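Local atomic coordinates of mirolysin (Tannerella forsythia, PDB entry 6R7V), a protein that is the zymogen of a zinc metallopeptidase of the pappalysin family of metzincins, probably cleaving proteins once its cysteine-switch latency is released. Residues A[281-284]-A[285-288]. The protein carries 1 engineered substitution. Numbering follows the deposited sequence.
Sequences GQVE and RMRS
Val283 and Arg287 lie side by side and point the same way. CG1 of Val283, anti to its backbone N (chi1 163°), meets CD of Arg287 at 3.7 Å. CG of Arg287 also rests on Val283 O, at 3.3 Å. The arginine chain bends at the CG–CD bond (chi3 60°). Arg287 is buried, and its guanidinium group gives hydrogen bonds to O of Pro41, Ser43 and Ala99. The tight side continues at Met286. Its CG packs 3.4 Å from Gln282 O, and its CE curls back to 4.0 Å from Val283 CA. Phe78 and Leu213 cover this methionine. Gln282 turns its amide away, and OE1 accepts from Thr279 N and Asn265 ND2.

Glu284 forms the loose side. It is exposed; its CB points away from 285-288, and the chain is extended beyond CG. Arg285 is partly exposed, but its end is held in salt bridges, NH2 to Glu30 and NH1 to Asp214. Backbone N atoms of Arg285, Met286, Arg287 and Ser288 bond in order to O of Gly281, Gln282, Val283 and Glu284, the middle two most nearly straight. This i to i+4 pattern is that of an alpha-helix, here helix 280-288, probably part of the pappalysin-family peptidase domain.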
loop_
_atom_site.group_PDB
_atom_site.type_symbol
_atom_site.label_atom_id
_atom_site.label_comp_id
_atom_site.label_asym_id
_atom_site.label_seq_id
_atom_site.Cartn_x
_atom_site.Cartn_y
_atom_site.Cartn_z
ATOM N N GLY A 281 -5.991 -14.026 -5.422
ATOM C CA GLY A 281 -5.717 -13.322 -6.673
ATOM C C GLY A 281 -4.919 -12.048 -6.477
ATOM O O GLY A 281 -4.050 -11.711 -7.300
ATOM N N GLN A 282 -5.219 -11.298 -5.392
ATOM C CA GLN A 282 -4.436 -10.100 -5.091
ATOM C C GLN A 282 -3.006 -10.494 -4.731
ATOM O O GLN A 282 -2.087 -9.856 -5.210
ATOM C CB GLN A 282 -5.087 -9.314 -3.943
ATOM C CG GLN A 282 -6.383 -8.603 -4.352
ATOM C CD GLN A 282 -7.080 -8.033 -3.138
ATOM O OE1 GLN A 282 -7.146 -8.667 -2.076
ATOM N NE2 GLN A 282 -7.575 -6.786 -3.264
ATOM N N VAL A 283 -2.824 -11.556 -3.920
ATOM C CA VAL A 283 -1.488 -12.068 -3.591
ATOM C C VAL A 283 -0.682 -12.392 -4.869
ATOM O O VAL A 283 0.511 -12.062 -4.947
ATOM C CB VAL A 283 -1.608 -13.326 -2.698
ATOM C CG1 VAL A 283 -0.297 -14.115 -2.674
ATOM C CG2 VAL A 283 -2.029 -12.904 -1.302
ATOM N N GLU A 284 -1.293 -13.088 -5.810
ATOM C CA GLU A 284 -0.609 -13.438 -7.058
ATOM C C GLU A 284 -0.108 -12.190 -7.761
ATOM O O GLU A 284 1.039 -12.171 -8.226
ATOM C CB GLU A 284 -1.532 -14.232 -7.992
ATOM C CG GLU A 284 -1.859 -15.640 -7.529
ATOM C CD GLU A 284 -2.878 -16.326 -8.421
ATOM O OE1 GLU A 284 -2.471 -16.896 -9.460
ATOM O OE2 GLU A 284 -4.084 -16.280 -8.089
ATOM N N ARG A 285 -0.946 -11.138 -7.822
ATOM C CA ARG A 285 -0.558 -9.925 -8.505
ATOM C C ARG A 285 0.624 -9.267 -7.785
ATOM O O ARG A 285 1.569 -8.818 -8.439
ATOM C CB ARG A 285 -1.756 -8.977 -8.595
ATOM C CG ARG A 285 -1.421 -7.597 -9.105
ATOM C CD ARG A 285 -0.862 -7.588 -10.507
ATOM N NE ARG A 285 -1.901 -7.815 -11.485
ATOM C CZ ARG A 285 -2.356 -6.892 -12.321
ATOM N NH1 ARG A 285 -1.791 -5.695 -12.372
ATOM N NH2 ARG A 285 -3.333 -7.178 -13.153
ATOM N N MET A 286 0.569 -9.184 -6.456
ATOM C CA MET A 286 1.653 -8.535 -5.695
ATOM C C MET A 286 2.965 -9.303 -5.827
ATOM O O MET A 286 4.018 -8.707 -6.083
ATOM C CB MET A 286 1.236 -8.436 -4.214
ATOM C CG MET A 286 0.055 -7.480 -4.028
ATOM S SD MET A 286 -0.195 -7.041 -2.275
ATOM C CE MET A 286 -0.917 -8.607 -1.665
ATOM N N ARG A 287 2.910 -10.635 -5.733
ATOM C CA ARG A 287 4.144 -11.401 -5.796
ATOM C C ARG A 287 4.785 -11.401 -7.181
ATOM O O ARG A 287 6.009 -11.556 -7.309
ATOM C CB ARG A 287 3.894 -12.848 -5.385
ATOM C CG ARG A 287 3.501 -12.963 -3.899
ATOM C CD ARG A 287 3.270 -14.428 -3.535
ATOM N NE ARG A 287 4.461 -15.262 -3.732
ATOM C CZ ARG A 287 5.502 -15.304 -2.903
ATOM N NH1 ARG A 287 5.501 -14.587 -1.776
ATOM N NH2 ARG A 287 6.553 -16.071 -3.186
ATOM N N SER A 288 3.944 -11.207 -8.210
ATOM C CA SER A 288 4.421 -11.212 -9.599
ATOM C C SER A 288 5.457 -10.113 -9.866
ATOM O O SER A 288 6.295 -10.281 -10.765
ATOM C CB SER A 288 3.250 -11.087 -10.573
ATOM O OG SER A 288 2.711 -9.777 -10.618
#